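Local coordinates for cell wall binding protein cwp8 (Peptoclostridium difficile, PDB 5J6Q), which probably anchors itself in the cell wall through its three CWB2 modules and forms part of the S-layer-associated surface coat of the bacterium, at residues T95-N107 / L118-V130. Sequence-based numbering, arbitrary orientation.
Sequences TAQEIVDAVNAYN and LTATIKSTNTVEV
Val128 meets three residues of helix 96-107 at once. Its CB faces Ile99 CG2 at 3.7 Å, the two side chains running antiparallel alongside one another, while its CG1 meets Val100 CG1, also at 3.7 Å, the two valines set roughly perpendicular. The remaining methyl, CG2, reaches Ala96 CB at 3.8 Å and lies close to the carbonyl oxygen of that residue. Val100 CG1 also touches Ala120 CB and Ile122 CG1, so this one branch spans both strands of the hairpin formed by 118-124 and 127-132. Ile122 lies at the solvent-exposed margin: its CG2 meets Ala96 CB at 4.0 Å, and its CD1 lies against Gln97 OE1, which a bend at chi2 brings back toward the hairpin.

One turn on, Val103 sets CG2 against Ala120 CB and, more loosely, Val130 CG2. Toward the far end, Leu118 CD1 meets the Tyr106 ring obliquely at CE2 (3.7 Å). Here Asn107 OD1 accepts from Leu118 N at 2.9 Å in a nearly straight bond (177°), the donor tilted 32° from the carbonyl plane; a weak bond returns from Asn107 ND2 to Leu118 O. Thr95 OG1 caps the other helix end, accepting from Glu98 N.

Within Cwp8 domain 2, far from the CWB2 modules, the helix lies along one face of a three-stranded antiparallel sheet, nearly antiparallel to strand 118-124 (166°); Leu142 of strand 140-143 also touches Ile99. Branched aliphatic side chains and two alanines make most of the interface, whereas the Asn107 amide, though poorly ordered, may help set the register where the edge strand starts.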
# COMPACT_ATOMS: atom_id res chain seq x y z
N THR A 95 14.58 -17.32 -54.83
CA THR A 95 14.68 -16.58 -56.09
C THR A 95 15.82 -17.19 -56.94
O THR A 95 16.71 -17.87 -56.39
CB THR A 95 15.04 -15.11 -55.85
OG1 THR A 95 16.38 -15.10 -55.36
CG2 THR A 95 14.11 -14.42 -54.89
N ALA A 96 15.81 -16.92 -58.28
CA ALA A 96 16.86 -17.41 -59.19
C ALA A 96 18.23 -16.97 -58.71
O ALA A 96 19.18 -17.75 -58.75
CB ALA A 96 16.64 -16.87 -60.61
N GLN A 97 18.31 -15.74 -58.25
CA GLN A 97 19.56 -15.17 -57.79
C GLN A 97 20.08 -15.84 -56.44
O GLN A 97 21.26 -15.76 -56.18
CB GLN A 97 19.36 -13.66 -57.61
CG GLN A 97 20.62 -12.93 -57.18
CD GLN A 97 21.74 -13.00 -58.19
OE1 GLN A 97 21.59 -13.44 -59.35
NE2 GLN A 97 22.90 -12.57 -57.75
N GLU A 98 19.22 -16.45 -55.62
CA GLU A 98 19.71 -17.13 -54.43
C GLU A 98 20.59 -18.28 -54.92
O GLU A 98 21.68 -18.48 -54.43
CB GLU A 98 18.55 -17.67 -53.60
CG GLU A 98 17.89 -16.58 -52.77
CD GLU A 98 16.99 -17.14 -51.69
OE1 GLU A 98 16.13 -16.39 -51.19
OE2 GLU A 98 17.14 -18.33 -51.36
N ILE A 99 20.10 -19.03 -55.92
CA ILE A 99 20.85 -20.13 -56.49
C ILE A 99 22.27 -19.72 -56.92
O ILE A 99 23.22 -20.42 -56.59
CB ILE A 99 20.07 -20.66 -57.70
CG1 ILE A 99 18.73 -21.23 -57.25
CG2 ILE A 99 20.91 -21.71 -58.45
CD1 ILE A 99 17.87 -21.73 -58.41
N VAL A 100 22.42 -18.59 -57.64
CA VAL A 100 23.74 -18.25 -58.16
C VAL A 100 24.60 -17.75 -57.06
O VAL A 100 25.82 -17.82 -57.15
CB VAL A 100 23.66 -17.21 -59.31
CG1 VAL A 100 22.69 -17.68 -60.38
CG2 VAL A 100 23.23 -15.86 -58.77
N ASP A 101 23.97 -17.25 -56.01
CA ASP A 101 24.68 -16.73 -54.83
C ASP A 101 25.40 -17.90 -54.16
O ASP A 101 26.57 -17.78 -53.81
CB ASP A 101 23.69 -16.08 -53.83
CG ASP A 101 23.17 -14.70 -54.22
OD1 ASP A 101 23.88 -13.97 -54.94
OD2 ASP A 101 22.06 -14.35 -53.79
N ALA A 102 24.71 -19.03 -53.99
CA ALA A 102 25.26 -20.23 -53.37
C ALA A 102 26.46 -20.75 -54.17
O ALA A 102 27.49 -21.08 -53.60
CB ALA A 102 24.20 -21.31 -53.30
N VAL A 103 26.31 -20.81 -55.50
CA VAL A 103 27.37 -21.28 -56.39
C VAL A 103 28.62 -20.42 -56.21
O VAL A 103 29.74 -20.93 -56.23
CB VAL A 103 26.87 -21.23 -57.86
CG1 VAL A 103 27.97 -21.68 -58.82
CG2 VAL A 103 25.64 -22.12 -58.02
N ASN A 104 28.43 -19.10 -56.03
CA ASN A 104 29.52 -18.15 -55.84
C ASN A 104 30.31 -18.47 -54.57
O ASN A 104 31.54 -18.40 -54.59
CB ASN A 104 28.95 -16.73 -55.75
CG ASN A 104 28.65 -16.11 -57.09
OD1 ASN A 104 28.43 -14.90 -57.17
ND2 ASN A 104 28.62 -16.85 -58.20
N ALA A 105 29.61 -18.82 -53.47
CA ALA A 105 30.27 -19.14 -52.21
C ALA A 105 31.08 -20.44 -52.31
O ALA A 105 32.21 -20.52 -51.83
CB ALA A 105 29.23 -19.26 -51.11
N TYR A 106 30.49 -21.46 -52.95
CA TYR A 106 31.19 -22.74 -53.09
C TYR A 106 32.48 -22.55 -53.89
O TYR A 106 33.51 -23.12 -53.55
CB TYR A 106 30.28 -23.75 -53.80
CG TYR A 106 31.01 -25.01 -54.23
CD1 TYR A 106 31.23 -26.05 -53.34
CD2 TYR A 106 31.49 -25.15 -55.52
CE1 TYR A 106 31.91 -27.19 -53.72
CE2 TYR A 106 32.18 -26.29 -55.92
CZ TYR A 106 32.39 -27.31 -55.01
OH TYR A 106 33.06 -28.44 -55.39
N ASN A 107 32.40 -21.75 -54.94
CA ASN A 107 33.53 -21.48 -55.83
C ASN A 107 34.65 -20.69 -55.18
O ASN A 107 35.82 -21.03 -55.38
CB ASN A 107 33.04 -20.71 -57.05
CG ASN A 107 32.29 -21.56 -58.03
OD1 ASN A 107 32.52 -22.77 -58.12
ND2 ASN A 107 31.37 -21.01 -58.82
N LEU A 118 32.58 -24.20 -60.68
CA LEU A 118 31.30 -24.37 -61.36
C LEU A 118 30.82 -23.06 -61.96
O LEU A 118 31.38 -22.00 -61.67
CB LEU A 118 30.25 -24.89 -60.38
CG LEU A 118 30.62 -26.20 -59.70
CD1 LEU A 118 29.66 -26.46 -58.57
CD2 LEU A 118 30.56 -27.33 -60.71
N THR A 119 29.78 -23.12 -62.78
CA THR A 119 29.21 -21.94 -63.42
C THR A 119 27.70 -22.05 -63.52
O THR A 119 27.17 -23.10 -63.89
CB THR A 119 29.79 -21.74 -64.83
OG1 THR A 119 29.86 -23.01 -65.48
CG2 THR A 119 31.17 -21.11 -64.80
N ALA A 120 27.01 -20.96 -63.21
CA ALA A 120 25.55 -20.93 -63.26
C ALA A 120 25.05 -19.77 -64.13
O ALA A 120 25.63 -18.68 -64.13
CB ALA A 120 24.98 -20.80 -61.86
N THR A 121 23.97 -20.03 -64.88
CA THR A 121 23.35 -19.04 -65.76
C THR A 121 21.85 -18.97 -65.52
O THR A 121 21.19 -20.01 -65.60
CB THR A 121 23.53 -19.46 -67.23
OG1 THR A 121 24.90 -19.78 -67.46
CG2 THR A 121 23.07 -18.35 -68.21
N ILE A 122 21.31 -17.77 -65.22
CA ILE A 122 19.87 -17.66 -65.06
C ILE A 122 19.27 -17.89 -66.46
O ILE A 122 19.75 -17.30 -67.41
CB ILE A 122 19.54 -16.27 -64.49
CG1 ILE A 122 20.34 -16.08 -63.19
CG2 ILE A 122 18.00 -16.12 -64.26
CD1 ILE A 122 19.88 -14.92 -62.33
N LYS A 123 18.25 -18.72 -66.57
CA LYS A 123 17.64 -19.10 -67.81
C LYS A 123 16.22 -18.59 -67.94
O LYS A 123 15.67 -18.58 -69.02
CB LYS A 123 17.69 -20.63 -67.91
CG LYS A 123 18.54 -21.10 -69.08
CD LYS A 123 20.00 -21.35 -68.69
CE LYS A 123 20.69 -22.24 -69.70
NZ LYS A 123 21.29 -21.46 -70.82
N SER A 124 15.64 -18.17 -66.84
CA SER A 124 14.28 -17.61 -66.75
C SER A 124 14.11 -17.07 -65.32
O SER A 124 15.04 -17.22 -64.52
CB SER A 124 13.22 -18.68 -67.05
OG SER A 124 13.16 -19.71 -66.06
N THR A 125 12.97 -16.47 -64.99
CA THR A 125 12.72 -15.94 -63.68
C THR A 125 12.76 -17.02 -62.56
O THR A 125 12.91 -16.61 -61.42
CB THR A 125 11.36 -15.27 -63.62
OG1 THR A 125 10.39 -16.21 -64.08
CG2 THR A 125 11.31 -13.98 -64.46
N ASN A 126 12.61 -18.33 -62.85
CA ASN A 126 12.65 -19.26 -61.74
C ASN A 126 13.44 -20.54 -62.02
O ASN A 126 13.14 -21.57 -61.41
CB ASN A 126 11.24 -19.59 -61.28
CG ASN A 126 10.34 -20.15 -62.33
OD1 ASN A 126 10.76 -20.41 -63.46
ND2 ASN A 126 9.07 -20.39 -62.04
N THR A 127 14.44 -20.46 -62.93
CA THR A 127 15.32 -21.58 -63.26
C THR A 127 16.72 -21.07 -63.50
O THR A 127 16.90 -20.02 -64.11
CB THR A 127 14.89 -22.34 -64.53
OG1 THR A 127 14.81 -21.42 -65.63
CG2 THR A 127 13.54 -23.02 -64.35
N VAL A 128 17.72 -21.80 -63.02
CA VAL A 128 19.14 -21.52 -63.16
C VAL A 128 19.84 -22.84 -63.53
O VAL A 128 19.57 -23.89 -62.92
CB VAL A 128 19.75 -20.95 -61.86
CG1 VAL A 128 21.23 -20.63 -62.05
CG2 VAL A 128 18.99 -19.71 -61.41
N GLU A 129 20.71 -22.79 -64.51
CA GLU A 129 21.44 -23.94 -64.99
C GLU A 129 22.79 -23.99 -64.31
O GLU A 129 23.45 -22.95 -64.22
CB GLU A 129 21.62 -23.85 -66.51
CG GLU A 129 22.41 -25.00 -67.11
CD GLU A 129 22.92 -24.67 -68.50
OE1 GLU A 129 23.78 -23.78 -68.61
OE2 GLU A 129 22.45 -25.30 -69.46
N VAL A 130 23.19 -25.16 -63.82
CA VAL A 130 24.48 -25.29 -63.15
C VAL A 130 25.29 -26.40 -63.80
O VAL A 130 24.78 -27.50 -64.00
CB VAL A 130 24.30 -25.54 -61.63
CG1 VAL A 130 25.65 -25.55 -60.93
CG2 VAL A 130 23.39 -24.48 -61.02